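Local coordinates for protein N-acetylgalactosaminyltransferase 7 (Homo sapiens, PDB 6IWR) that belongs to a glycosyltransferase family and joins a GT-A domain to a ricin-type beta-trefoil lectin domain, at residues Val236-Asp241 with Asn249-Leu254; Leu554-His559 with Gly563-Arg568; Pro100-Ala105 with Asn116-Asp121. One frame throughout, in Å; residues are numbered along the deposited sequence.

Interaction 1: Val236-Asp241 with Asn249-Leu254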
ATOM      1  N   VAL A 236      -3.943  -0.659  42.264  1.00 24.84           N
ATOM      2  CA  VAL A 236      -3.472  -1.248  41.018  1.00 25.60           C
ATOM      3  C   VAL A 236      -3.437  -0.174  39.948  1.00 24.57           C
ATOM      4  O   VAL A 236      -4.239   0.764  39.957  1.00 27.23           O
ATOM      5  CB  VAL A 236      -4.294  -2.477  40.550  1.00 27.67           C
ATOM      6  CG1 VAL A 236      -5.076  -3.099  41.697  1.00 29.29           C
ATOM      7  CG2 VAL A 236      -5.147  -2.184  39.331  1.00 18.85           C
ATOM      8  N   LEU A 237      -2.454  -0.292  39.050  1.00 20.62           N
ATOM      9  CA  LEU A 237      -2.385   0.522  37.843  1.00 20.40           C
ATOM     10  C   LEU A 237      -3.183  -0.144  36.730  1.00 23.85           C
ATOM     11  O   LEU A 237      -3.046  -1.347  36.504  1.00 27.05           O
ATOM     12  CB  LEU A 237      -0.939   0.708  37.403  1.00 20.83           C
ATOM     13  CG  LEU A 237      -0.027   1.432  38.397  1.00 26.15           C
ATOM     14  CD1 LEU A 237       1.426   1.219  38.017  1.00 22.14           C
ATOM     15  CD2 LEU A 237      -0.392   2.940  38.405  1.00 24.59           C
ATOM     16  N   ILE A 238      -4.041   0.620  36.060  1.00 23.12           N
ATOM     17  CA  ILE A 238      -4.729   0.139  34.871  1.00 23.22           C
ATOM     18  C   ILE A 238      -4.307   1.052  33.739  1.00 25.55           C
ATOM     19  O   ILE A 238      -4.667   2.235  33.729  1.00 25.48           O
ATOM     20  CB  ILE A 238      -6.257   0.130  35.017  1.00 26.63           C
ATOM     21  CG1 ILE A 238      -6.696  -0.609  36.286  1.00 25.49           C
ATOM     22  CG2 ILE A 238      -6.900  -0.518  33.751  1.00 24.38           C
ATOM     23  CD1 ILE A 238      -8.195  -0.832  36.376  1.00 20.74           C
ATOM     24  N   TYR A 239      -3.553   0.513  32.785  1.00 23.87           N
ATOM     25  CA  TYR A 239      -3.170   1.278  31.608  1.00 23.79           C
ATOM     26  C   TYR A 239      -4.233   1.166  30.521  1.00 24.31           C
ATOM     27  O   TYR A 239      -4.815   0.098  30.308  1.00 24.25           O
ATOM     28  CB  TYR A 239      -1.812   0.797  31.081  1.00 27.60           C
ATOM     29  CG  TYR A 239      -0.681   1.178  31.985  1.00 24.47           C
ATOM     30  CD1 TYR A 239      -0.034   2.394  31.830  1.00 22.32           C
ATOM     31  CD2 TYR A 239      -0.276   0.329  33.016  1.00 20.60           C
ATOM     32  CE1 TYR A 239       1.007   2.775  32.686  1.00 24.90           C
ATOM     33  CE2 TYR A 239       0.752   0.687  33.875  1.00 22.95           C
ATOM     34  CZ  TYR A 239       1.393   1.922  33.711  1.00 24.30           C
ATOM     35  OH  TYR A 239       2.419   2.307  34.562  1.00 25.00           O
ATOM     36  N   LEU A 240      -4.459   2.283  29.821  1.00 28.30           N
ATOM     37  CA  LEU A 240      -5.464   2.428  28.772  1.00 29.98           C
ATOM     38  C   LEU A 240      -4.928   3.329  27.668  1.00 27.32           C
ATOM     39  O   LEU A 240      -4.401   4.403  27.963  1.00 30.27           O
ATOM     40  CB  LEU A 240      -6.750   3.048  29.342  1.00 29.83           C
ATOM     41  CG  LEU A 240      -8.011   2.197  29.531  1.00 28.55           C
ATOM     42  CD1 LEU A 240      -7.660   0.761  29.675  1.00 27.63           C
ATOM     43  CD2 LEU A 240      -8.785   2.672  30.737  1.00 23.01           C
ATOM     44  N   ASP A 241      -5.077   2.902  26.404  1.00 29.17           N
ATOM     45  CA  ASP A 241      -4.789   3.754  25.239  1.00 30.79           C
ATOM     46  C   ASP A 241      -5.624   5.038  25.346  1.00 31.77           C
ATOM     47  O   ASP A 241      -6.648   5.085  26.025  1.00 25.26           O
ATOM     48  CB  ASP A 241      -5.108   3.023  23.896  1.00 32.68           C
ATOM     49  CG  ASP A 241      -3.836   2.555  23.101  1.00 41.57           C
ATOM     50  OD1 ASP A 241      -2.880   2.147  23.803  1.00 46.21           O
ATOM     51  OD2 ASP A 241      -3.801   2.569  21.798  1.00 36.54           O
ATOM     52  N   ASN A 249     -19.367  -3.105  33.390  1.00 27.43           N
ATOM     53  CA  ASN A 249     -18.789  -4.001  34.384  1.00 26.97           C
ATOM     54  C   ASN A 249     -17.465  -4.578  33.899  1.00 28.86           C
ATOM     55  O   ASN A 249     -17.261  -5.797  33.886  1.00 32.25           O
ATOM     56  CB  ASN A 249     -19.756  -5.116  34.764  1.00 27.15           C
ATOM     57  CG  ASN A 249     -19.262  -5.906  35.936  1.00 28.35           C
ATOM     58  OD1 ASN A 249     -18.473  -5.400  36.729  1.00 25.37           O
ATOM     59  ND2 ASN A 249     -19.706  -7.145  36.058  1.00 25.75           N
ATOM     60  N   TRP A 250     -16.550  -3.678  33.501  1.00 25.66           N
ATOM     61  CA  TRP A 250     -15.200  -4.082  33.119  1.00 25.25           C
ATOM     62  C   TRP A 250     -14.286  -4.198  34.311  1.00 25.99           C
ATOM     63  O   TRP A 250     -13.255  -4.877  34.221  1.00 30.79           O
ATOM     64  CB  TRP A 250     -14.552  -3.090  32.148  1.00 23.78           C
ATOM     65  CG  TRP A 250     -14.279  -1.746  32.768  1.00 24.39           C
ATOM     66  CD1 TRP A 250     -15.214  -0.819  33.138  1.00 26.60           C
ATOM     67  CD2 TRP A 250     -12.993  -1.167  33.088  1.00 27.11           C
ATOM     68  NE1 TRP A 250     -14.593   0.303  33.649  1.00 25.03           N
ATOM     69  CE2 TRP A 250     -13.240   0.115  33.642  1.00 22.92           C
ATOM     70  CE3 TRP A 250     -11.661  -1.599  32.944  1.00 26.75           C
ATOM     71  CZ2 TRP A 250     -12.211   0.967  34.066  1.00 21.14           C
ATOM     72  CZ3 TRP A 250     -10.631  -0.743  33.373  1.00 25.05           C
ATOM     73  CH2 TRP A 250     -10.921   0.524  33.927  1.00 25.71           C
ATOM     74  N   TYR A 251     -14.646  -3.564  35.421  1.00 24.11           N
ATOM     75  CA  TYR A 251     -13.704  -3.343  36.502  1.00 22.75           C
ATOM     76  C   TYR A 251     -13.575  -4.564  37.408  1.00 24.68           C
ATOM     77  O   TYR A 251     -12.460  -5.000  37.720  1.00 26.27           O
ATOM     78  CB  TYR A 251     -14.118  -2.111  37.301  1.00 22.78           C
ATOM     79  CG  TYR A 251     -13.084  -1.746  38.324  1.00 26.67           C
ATOM     80  CD1 TYR A 251     -12.028  -0.914  37.991  1.00 22.92           C
ATOM     81  CD2 TYR A 251     -13.133  -2.275  39.629  1.00 26.53           C
ATOM     82  CE1 TYR A 251     -11.048  -0.593  38.924  1.00 26.74           C
ATOM     83  CE2 TYR A 251     -12.158  -1.963  40.566  1.00 23.87           C
ATOM     84  CZ  TYR A 251     -11.115  -1.122  40.201  1.00 24.19           C
ATOM     85  OH  TYR A 251     -10.139  -0.791  41.104  1.00 24.78           O
ATOM     86  N   ALA A 252     -14.690  -5.116  37.865  1.00 23.98           N
ATOM     87  CA  ALA A 252     -14.616  -6.217  38.828  1.00 23.74           C
ATOM     88  C   ALA A 252     -13.943  -7.449  38.234  1.00 24.27           C
ATOM     89  O   ALA A 252     -12.984  -7.962  38.831  1.00 28.68           O
ATOM     90  CB  ALA A 252     -16.022  -6.529  39.357  1.00 21.65           C
ATOM     91  N   PRO A 253     -14.375  -7.968  37.097  1.00 22.85           N
ATOM     92  CA  PRO A 253     -13.628  -9.065  36.452  1.00 24.66           C
ATOM     93  C   PRO A 253     -12.130  -8.791  36.323  1.00 26.31           C
ATOM     94  O   PRO A 253     -11.317  -9.697  36.543  1.00 28.03           O
ATOM     95  CB  PRO A 253     -14.294  -9.183  35.069  1.00 26.78           C
ATOM     96  CG  PRO A 253     -15.446  -8.186  35.062  1.00 28.72           C
ATOM     97  CD  PRO A 253     -15.285  -7.253  36.189  1.00 24.88           C
ATOM     98  N   LEU A 254     -11.744  -7.555  35.980  1.00 24.95           N
ATOM     99  CA  LEU A 254     -10.336  -7.269  35.720  1.00 24.19           C
ATOM    100  C   LEU A 254      -9.518  -7.197  37.006  1.00 25.61           C
ATOM    101  O   LEU A 254      -8.368  -7.651  37.047  1.00 28.74           O
ATOM    102  CB  LEU A 254     -10.206  -5.962  34.942  1.00 27.39           C
ATOM    103  CG  LEU A 254      -8.816  -5.578  34.434  1.00 20.67           C
ATOM    104  CD1 LEU A 254      -8.494  -6.302  33.166  1.00 22.99           C
ATOM    105  CD2 LEU A 254      -8.754  -4.115  34.199  1.00 19.68           C
TER
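Ile238 reaches from the strand 236-240 against Trp250, Tyr251 and Leu254, where the chain leads into the helix 251-260. Its CB carries two branches. The CG2 methyl, anti to the backbone N, lies in the plane of the Trp250 indole at its edge, 3.8 Å from CZ3. The same methyl also lies 4.1 Å from Leu254 CD2. The other branch runs through CG1, and with chi2 at -171° it is extended, so CD1 is carried deeper toward the helix. There CD1 lies 3.8 Å from Tyr251 CE1 and 3.9 Å from Trp250 CZ3. It also meets Leu254 CD2 tip to tip at 4.0 Å. Two residues further along the strand, Leu240 adds a looser touch, its CD2 4.4 Å from Trp250 CH2. The indole is backed from its own segment, since Tyr251 CB sits over one face, offset toward the rim.

The strand belongs to the central sheet of the GT-A domain, where it pairs in parallel with 149-155 and antiparallel with 332-335. It runs into the Asp-X-His motif of this family, which begins at Asp241; the side chain of Leu240 is about 11 Å from the bound manganese ion.

Both polar groups of the aromatic pair are used elsewhere: Trp250 NE1 is hydrogen-bonded to Thr174, and Tyr251 OH to Leu147 O and Ser149. What joins the two segments here is therefore purely apolar, a buried contact without a hydrogen bond, dependent on the fit of methyl groups against aromatic carbons.

Interaction 2: Leu554-His559 with Gly563-Arg568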
ATOM      1  N   LEU A 554      31.490 -21.154  -5.335  1.00 34.64           N
ATOM      2  CA  LEU A 554      30.967 -21.168  -6.704  1.00 32.78           C
ATOM      3  C   LEU A 554      30.202 -19.901  -7.097  1.00 36.73           C
ATOM      4  O   LEU A 554      29.864 -19.757  -8.280  1.00 34.77           O
ATOM      5  CB  LEU A 554      30.038 -22.370  -6.889  1.00 32.07           C
ATOM      6  CG  LEU A 554      30.212 -23.351  -8.043  1.00 31.67           C
ATOM      7  CD1 LEU A 554      28.882 -23.842  -8.585  1.00 32.70           C
ATOM      8  CD2 LEU A 554      31.091 -22.740  -9.137  1.00 30.21           C
ATOM      9  N   HIS A 555      29.877 -19.005  -6.152  1.00 34.00           N
ATOM     10  CA  HIS A 555      29.063 -17.829  -6.462  1.00 28.66           C
ATOM     11  C   HIS A 555      27.765 -18.224  -7.160  1.00 31.19           C
ATOM     12  O   HIS A 555      27.322 -17.550  -8.083  1.00 34.17           O
ATOM     13  CB  HIS A 555      29.842 -16.837  -7.336  1.00 31.67           C
ATOM     14  CG  HIS A 555      31.139 -16.378  -6.741  1.00 36.54           C
ATOM     15  ND1 HIS A 555      31.206 -15.640  -5.577  1.00 39.76           N
ATOM     16  CD2 HIS A 555      32.420 -16.542  -7.148  1.00 42.32           C
ATOM     17  CE1 HIS A 555      32.467 -15.371  -5.290  1.00 34.23           C
ATOM     18  NE2 HIS A 555      33.225 -15.904  -6.231  1.00 42.03           N
ATOM     19  N   ARG A 556      27.144 -19.336  -6.767  1.00 29.57           N
ATOM     20  CA  ARG A 556      26.001 -19.860  -7.496  1.00 27.04           C
ATOM     21  C   ARG A 556      24.800 -20.105  -6.584  1.00 28.18           C
ATOM     22  O   ARG A 556      24.930 -20.653  -5.483  1.00 28.93           O
ATOM     23  CB  ARG A 556      26.355 -21.145  -8.234  1.00 27.25           C
ATOM     24  CG  ARG A 556      25.152 -21.696  -8.945  1.00 26.23           C
ATOM     25  CD  ARG A 556      25.404 -23.052  -9.455  1.00 34.73           C
ATOM     26  NE  ARG A 556      26.414 -22.991 -10.492  1.00 39.86           N
ATOM     27  CZ  ARG A 556      26.991 -24.059 -11.023  1.00 38.06           C
ATOM     28  NH1 ARG A 556      26.654 -25.280 -10.597  1.00 38.81           N
ATOM     29  NH2 ARG A 556      27.908 -23.903 -11.970  1.00 38.47           N
ATOM     30  N   PHE A 557      23.642 -19.667  -7.053  1.00 25.69           N
ATOM     31  CA  PHE A 557      22.337 -19.998  -6.520  1.00 27.43           C
ATOM     32  C   PHE A 557      21.659 -20.897  -7.535  1.00 31.66           C
ATOM     33  O   PHE A 557      21.422 -20.481  -8.675  1.00 34.92           O
ATOM     34  CB  PHE A 557      21.481 -18.745  -6.305  1.00 25.67           C
ATOM     35  CG  PHE A 557      21.786 -18.009  -5.045  1.00 28.38           C
ATOM     36  CD1 PHE A 557      21.238 -18.415  -3.845  1.00 26.76           C
ATOM     37  CD2 PHE A 557      22.636 -16.917  -5.052  1.00 30.10           C
ATOM     38  CE1 PHE A 557      21.532 -17.743  -2.677  1.00 28.68           C
ATOM     39  CE2 PHE A 557      22.922 -16.237  -3.881  1.00 24.14           C
ATOM     40  CZ  PHE A 557      22.369 -16.654  -2.698  1.00 27.39           C
ATOM     41  N   THR A 558      21.346 -22.118  -7.139  1.00 33.73           N
ATOM     42  CA  THR A 558      20.772 -23.057  -8.078  1.00 36.01           C
ATOM     43  C   THR A 558      19.386 -23.480  -7.602  1.00 32.02           C
ATOM     44  O   THR A 558      19.169 -23.692  -6.404  1.00 37.51           O
ATOM     45  CB  THR A 558      21.719 -24.246  -8.304  1.00 32.78           C
ATOM     46  OG1 THR A 558      20.959 -25.456  -8.348  1.00 41.28           O
ATOM     47  CG2 THR A 558      22.782 -24.319  -7.235  1.00 39.22           C
ATOM     48  N   HIS A 559      18.443 -23.509  -8.544  1.00 34.28           N
ATOM     49  CA  HIS A 559      17.070 -23.948  -8.306  1.00 38.17           C
ATOM     50  C   HIS A 559      17.015 -25.463  -8.352  1.00 41.66           C
ATOM     51  O   HIS A 559      17.427 -26.075  -9.337  1.00 46.73           O
ATOM     52  CB  HIS A 559      16.140 -23.373  -9.368  1.00 35.26           C
ATOM     53  CG  HIS A 559      14.683 -23.592  -9.101  1.00 43.20           C
ATOM     54  ND1 HIS A 559      13.850 -24.238  -9.991  1.00 42.97           N
ATOM     55  CD2 HIS A 559      13.900 -23.204  -8.067  1.00 37.49           C
ATOM     56  CE1 HIS A 559      12.619 -24.251  -9.509  1.00 41.96           C
ATOM     57  NE2 HIS A 559      12.621 -23.627  -8.344  1.00 40.99           N
ATOM     58  N   GLY A 563      17.076 -27.625 -13.055  1.00 39.84           N
ATOM     59  CA  GLY A 563      18.482 -27.614 -12.744  1.00 40.12           C
ATOM     60  C   GLY A 563      19.061 -26.211 -12.694  1.00 38.98           C
ATOM     61  O   GLY A 563      20.246 -26.062 -12.517  1.00 40.38           O
ATOM     62  N   LYS A 564      18.198 -25.190 -12.843  1.00 40.89           N
ATOM     63  CA  LYS A 564      18.611 -23.893 -13.378  1.00 42.87           C
ATOM     64  C   LYS A 564      19.296 -23.006 -12.337  1.00 43.41           C
ATOM     65  O   LYS A 564      19.138 -23.177 -11.122  1.00 38.36           O
ATOM     66  CB  LYS A 564      17.397 -23.185 -13.989  1.00 44.11           C
ATOM     67  CG  LYS A 564      16.838 -23.931 -15.223  1.00 42.57           C
ATOM     68  CD  LYS A 564      15.588 -23.255 -15.744  1.00 43.73           C
ATOM     69  CE  LYS A 564      15.060 -23.860 -17.005  1.00 39.66           C
ATOM     70  NZ  LYS A 564      13.758 -23.222 -17.334  1.00 62.03           N
ATOM     71  N   CYS A 565      20.096 -22.066 -12.845  1.00 42.62           N
ATOM     72  CA  CYS A 565      20.890 -21.111 -12.078  1.00 41.68           C
ATOM     73  C   CYS A 565      20.171 -19.758 -11.953  1.00 39.79           C
ATOM     74  O   CYS A 565      19.469 -19.312 -12.861  1.00 37.86           O
ATOM     75  CB  CYS A 565      22.254 -20.909 -12.752  1.00 38.27           C
ATOM     76  SG  CYS A 565      23.536 -22.096 -12.383  1.00 50.51           S
ATOM     77  N   LEU A 566      20.302 -19.124 -10.793  1.00 38.36           N
ATOM     78  CA  LEU A 566      19.830 -17.751 -10.700  1.00 31.87           C
ATOM     79  C   LEU A 566      20.596 -16.908 -11.723  1.00 32.42           C
ATOM     80  O   LEU A 566      21.813 -17.039 -11.860  1.00 35.72           O
ATOM     81  CB  LEU A 566      20.002 -17.226  -9.266  1.00 30.95           C
ATOM     82  CG  LEU A 566      19.136 -16.002  -8.914  1.00 29.94           C
ATOM     83  CD1 LEU A 566      17.686 -16.254  -9.306  1.00 29.21           C
ATOM     84  CD2 LEU A 566      19.212 -15.609  -7.456  1.00 25.45           C
ATOM     85  N   ASP A 567      19.886 -16.082 -12.489  1.00 34.93           N
ATOM     86  CA  ASP A 567      20.514 -15.282 -13.545  1.00 34.80           C
ATOM     87  C   ASP A 567      19.940 -13.875 -13.474  1.00 35.22           C
ATOM     88  O   ASP A 567      18.918 -13.635 -12.828  1.00 35.31           O
ATOM     89  CB  ASP A 567      20.281 -15.879 -14.960  1.00 36.18           C
ATOM     90  CG  ASP A 567      21.389 -15.508 -15.996  1.00 40.26           C
ATOM     91  OD1 ASP A 567      22.221 -14.582 -15.773  1.00 37.44           O
ATOM     92  OD2 ASP A 567      21.413 -16.185 -17.059  1.00 34.48           O
ATOM     93  N   ARG A 568      20.601 -12.941 -14.139  1.00 37.16           N
ATOM     94  CA  ARG A 568      20.190 -11.544 -14.162  1.00 41.52           C
ATOM     95  C   ARG A 568      20.483 -10.888 -15.504  1.00 41.51           C
ATOM     96  O   ARG A 568      21.327 -11.360 -16.232  1.00 40.44           O
ATOM     97  CB  ARG A 568      20.880 -10.772 -13.038  1.00 35.96           C
ATOM     98  CG  ARG A 568      22.283 -10.321 -13.366  1.00 34.31           C
ATOM     99  CD  ARG A 568      23.036  -9.943 -12.125  1.00 31.73           C
ATOM    100  NE  ARG A 568      24.450  -9.843 -12.399  1.00 32.98           N
ATOM    101  CZ  ARG A 568      25.353 -10.683 -11.934  1.00 34.46           C
ATOM    102  NH1 ARG A 568      24.988 -11.684 -11.170  1.00 30.84           N
ATOM    103  NH2 ARG A 568      26.619 -10.521 -12.236  1.00 39.07           N
TER
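Arg556 and Cys565 meet side chain to side chain where two strands of the beta-trefoil lectin domain come together. In the arginine, CG anti to the backbone N (chi1 178°) and a bend at chi3 bring its aliphatic part and NE alongside the sulfur. Both CD and NE of Arg556 are 3.6 Å from Cys565 SG. That sulfur is not a thiol but half of the disulfide to Cys580, so the arginine packs against a cross-link.

Phe557 and Leu566 are opposed differently. Their CB atoms come within 3.6 Å of each other, and Leu566 CD2 is 4.0 Å from Phe557 CB, whereas the phenyl ring leads away to stack on Tyr550. His559 likewise sends its ring away from the partner segment, where NE2 is hydrogen-bonded to Glu547 and ND1 to Ser562.

Between these side chains the backbones touch through a single bridge, Thr558 with Cys565, a non-hydrogen-bonded pair flanked by two bonds. The bond from Leu566 N to Phe557 O is 2.8 Å long and almost straight, 176° at the hydrogen. His559 N donates to Lys564 O over 2.7 Å. With the strand directions 116° apart, the pairing does not extend beyond this point.

Each strand has its sheet partner elsewhere. The strand 556-559 pairs antiparallel with 548-551, entering through a G1 beta bulge in which His555 and Arg556 both face Phe551, while 565-568 pairs antiparallel with 575-578, whose Val575 and Ile577 pack on Leu566.

Interaction 3: Pro100-Ala105 with Asn116-Asp121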
ATOM      1  N   PRO A 100     -21.583  12.085   1.316  1.00 35.43           N
ATOM      2  CA  PRO A 100     -20.336  12.635   0.803  1.00 33.90           C
ATOM      3  C   PRO A 100     -20.191  14.126   1.057  1.00 37.73           C
ATOM      4  O   PRO A 100     -19.165  14.694   0.703  1.00 37.37           O
ATOM      5  CB  PRO A 100     -20.438  12.380  -0.701  1.00 31.79           C
ATOM      6  CG  PRO A 100     -21.910  12.121  -0.977  1.00 34.72           C
ATOM      7  CD  PRO A 100     -22.653  12.192   0.312  1.00 39.64           C
ATOM      8  N   GLU A 101     -21.217  14.779   1.603  1.00 37.26           N
ATOM      9  CA  GLU A 101     -21.053  16.195   1.890  1.00 33.43           C
ATOM     10  C   GLU A 101     -19.975  16.421   2.932  1.00 39.08           C
ATOM     11  O   GLU A 101     -19.476  17.540   3.062  1.00 41.26           O
ATOM     12  CB  GLU A 101     -22.357  16.813   2.374  1.00 27.90           C
ATOM     13  CG  GLU A 101     -22.800  16.288   3.696  1.00 31.77           C
ATOM     14  CD  GLU A 101     -23.882  15.249   3.554  1.00 41.01           C
ATOM     15  OE1 GLU A 101     -24.861  15.356   4.314  1.00 37.87           O
ATOM     16  OE2 GLU A 101     -23.767  14.337   2.686  1.00 35.37           O
ATOM     17  N   PHE A 102     -19.611  15.388   3.679  1.00 36.83           N
ATOM     18  CA  PHE A 102     -18.585  15.499   4.696  1.00 39.04           C
ATOM     19  C   PHE A 102     -17.223  15.006   4.229  1.00 42.61           C
ATOM     20  O   PHE A 102     -16.259  15.112   4.994  1.00 39.92           O
ATOM     21  CB  PHE A 102     -18.983  14.700   5.945  1.00 34.62           C
ATOM     22  CG  PHE A 102     -20.116  15.302   6.724  1.00 37.83           C
ATOM     23  CD1 PHE A 102     -19.879  16.320   7.626  1.00 30.50           C
ATOM     24  CD2 PHE A 102     -21.421  14.844   6.565  1.00 35.88           C
ATOM     25  CE1 PHE A 102     -20.904  16.864   8.354  1.00 32.16           C
ATOM     26  CE2 PHE A 102     -22.448  15.392   7.301  1.00 33.60           C
ATOM     27  CZ  PHE A 102     -22.187  16.402   8.198  1.00 35.20           C
ATOM     28  N   LYS A 103     -17.116  14.462   3.012  1.00 39.05           N
ATOM     29  CA  LYS A 103     -15.939  13.656   2.701  1.00 42.16           C
ATOM     30  C   LYS A 103     -14.664  14.488   2.680  1.00 41.33           C
ATOM     31  O   LYS A 103     -13.601  13.988   3.046  1.00 39.16           O
ATOM     32  CB  LYS A 103     -16.118  12.914   1.376  1.00 41.00           C
ATOM     33  CG  LYS A 103     -15.358  13.538   0.250  1.00 50.91           C
ATOM     34  CD  LYS A 103     -15.066  12.552  -0.874  1.00 66.15           C
ATOM     35  CE  LYS A 103     -14.172  13.217  -1.958  1.00 69.14           C
ATOM     36  NZ  LYS A 103     -14.121  12.499  -3.280  1.00 61.03           N
ATOM     37  N   GLN A 104     -14.726  15.746   2.256  1.00 43.73           N
ATOM     38  CA  GLN A 104     -13.508  16.543   2.280  1.00 39.44           C
ATOM     39  C   GLN A 104     -13.032  16.747   3.716  1.00 39.81           C
ATOM     40  O   GLN A 104     -11.844  16.583   4.019  1.00 43.20           O
ATOM     41  CB  GLN A 104     -13.741  17.875   1.556  1.00 45.36           C
ATOM     42  CG  GLN A 104     -12.887  18.112   0.280  1.00 60.16           C
ATOM     43  CD  GLN A 104     -12.782  16.881  -0.663  1.00 75.65           C
ATOM     44  OE1 GLN A 104     -13.736  16.529  -1.373  1.00 78.42           O
ATOM     45  NE2 GLN A 104     -11.609  16.239  -0.671  1.00 62.63           N
ATOM     46  N   ALA A 105     -13.959  17.031   4.633  1.00 37.87           N
ATOM     47  CA  ALA A 105     -13.598  17.261   6.032  1.00 36.09           C
ATOM     48  C   ALA A 105     -13.157  15.979   6.731  1.00 37.91           C
ATOM     49  O   ALA A 105     -12.364  16.030   7.681  1.00 32.09           O
ATOM     50  CB  ALA A 105     -14.778  17.881   6.784  1.00 26.38           C
ATOM     51  N   ASN A 116     -11.384   9.157  11.814  1.00 34.00           N
ATOM     52  CA  ASN A 116     -12.431  10.027  11.300  1.00 31.20           C
ATOM     53  C   ASN A 116     -12.879  10.912  12.450  1.00 33.39           C
ATOM     54  O   ASN A 116     -13.793  10.563  13.194  1.00 32.14           O
ATOM     55  CB  ASN A 116     -13.579   9.182  10.774  1.00 30.08           C
ATOM     56  CG  ASN A 116     -14.622   9.988  10.077  1.00 33.44           C
ATOM     57  OD1 ASN A 116     -15.349   9.458   9.226  1.00 31.28           O
ATOM     58  ND2 ASN A 116     -14.710  11.280  10.407  1.00 27.78           N
ATOM     59  N   MET A 117     -12.246  12.076  12.609  1.00 29.78           N
ATOM     60  CA  MET A 117     -12.606  12.904  13.754  1.00 28.80           C
ATOM     61  C   MET A 117     -13.903  13.670  13.536  1.00 31.18           C
ATOM     62  O   MET A 117     -14.551  14.061  14.517  1.00 32.11           O
ATOM     63  CB  MET A 117     -11.493  13.875  14.100  1.00 25.31           C
ATOM     64  CG  MET A 117     -10.313  13.209  14.766  1.00 36.76           C
ATOM     65  SD  MET A 117     -10.634  12.493  16.398  1.00 35.16           S
ATOM     66  CE  MET A 117     -11.429  13.884  17.197  1.00 34.88           C
ATOM     67  N   VAL A 118     -14.304  13.917  12.281  1.00 29.35           N
ATOM     68  CA  VAL A 118     -15.589  14.578  12.098  1.00 26.16           C
ATOM     69  C   VAL A 118     -16.701  13.676  12.609  1.00 29.10           C
ATOM     70  O   VAL A 118     -17.610  14.129  13.317  1.00 31.22           O
ATOM     71  CB  VAL A 118     -15.803  15.013  10.632  1.00 29.21           C
ATOM     72  CG1 VAL A 118     -14.491  15.043   9.864  1.00 30.42           C
ATOM     73  CG2 VAL A 118     -16.850  14.156   9.927  1.00 31.45           C
ATOM     74  N   ALA A 119     -16.606  12.373  12.330  1.00 30.16           N
ATOM     75  CA  ALA A 119     -17.551  11.419  12.898  1.00 25.97           C
ATOM     76  C   ALA A 119     -17.453  11.391  14.420  1.00 31.81           C
ATOM     77  O   ALA A 119     -18.459  11.605  15.115  1.00 29.30           O
ATOM     78  CB  ALA A 119     -17.325  10.033  12.306  1.00 23.83           C
ATOM     79  N   SER A 120     -16.246  11.163  14.966  1.00 30.56           N
ATOM     80  CA  SER A 120     -16.113  11.108  16.421  1.00 27.47           C
ATOM     81  C   SER A 120     -16.682  12.358  17.085  1.00 32.37           C
ATOM     82  O   SER A 120     -17.316  12.274  18.150  1.00 33.82           O
ATOM     83  CB  SER A 120     -14.660  10.938  16.849  1.00 23.97           C
ATOM     84  OG  SER A 120     -14.567  11.229  18.232  1.00 22.52           O
ATOM     85  N   ASP A 121     -16.455  13.527  16.480  1.00 29.44           N
ATOM     86  CA  ASP A 121     -16.885  14.771  17.106  1.00 29.70           C
ATOM     87  C   ASP A 121     -18.404  14.897  17.210  1.00 27.57           C
ATOM     88  O   ASP A 121     -18.876  15.712  18.003  1.00 37.40           O
ATOM     89  CB  ASP A 121     -16.318  15.979  16.351  1.00 26.56           C
ATOM     90  CG  ASP A 121     -14.866  16.239  16.674  1.00 31.76           C
ATOM     91  OD1 ASP A 121     -14.282  15.454  17.460  1.00 34.58           O
ATOM     92  OD2 ASP A 121     -14.310  17.231  16.143  1.00 33.47           O
TER
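In Phe102, chi1 of -71° puts CG anti to the carbonyl carbon and sets the ring beside Val118. The rotamer of Val118 itself is uncertain at this resolution, since chi1 of -18° leaves CG1 close to eclipsing the backbone N; as modelled, CG1 meets Ala105 and CG2 meets Phe102. The motif is a pair of consecutive helices, 103-113 and 117-122, joined by a short connection, and the contact brings the entry to the first against the opening turn of the second.

The two methyls of the valine have different partners. CG2 lies 4.4 Å from Phe102 CD1, a loose approach, and CG1 is 4.2 Å from Ala105 CB. Only 124 Å² is buried in all, and no hydrogen bond spans the segments. Ile106 and Ser109 of the first helix, together with Leu98, add further packing around Val118.

Each segment is shaped by its own backbone. Pro100, preceded by a cis peptide bond, starts a type I beta turn closed by Lys103 N bonding to Pro100 O at 3.1 Å, and the first helix follows directly. In the second segment Asn116 occupies the N-cap position, and Ser120 N bonds to its O.

The first segment also lies at the dimer contact, where Lys103 packs on Val396 and Gln104 on Pro393 of the second subunit. Across the helix pair itself, the backbone N of Met117 is hydrogen-bonded to Ser109 OG.

In the fold
The three contacts follow one another along the chain, 100-105/116-121 first and 554-559/563-568 last, and none touches another. Interaction 1 lies inside the GT-A domain and is the one tied to the metal region: its strand runs on into the Asp-X-His motif, with the Leu240 side chain about 11 Å from the manganese ion. Interaction 3, at the surface, has its centre 31 Å from that of interaction 1, with nearest atoms about 13 Å apart, and borders the second subunit. Interaction 2 belongs to the lectin domain, on the opposite side of the chain's centre from interaction 1. Its centre is 57 Å from that of interaction 1 and 55 Å from that of interaction 3.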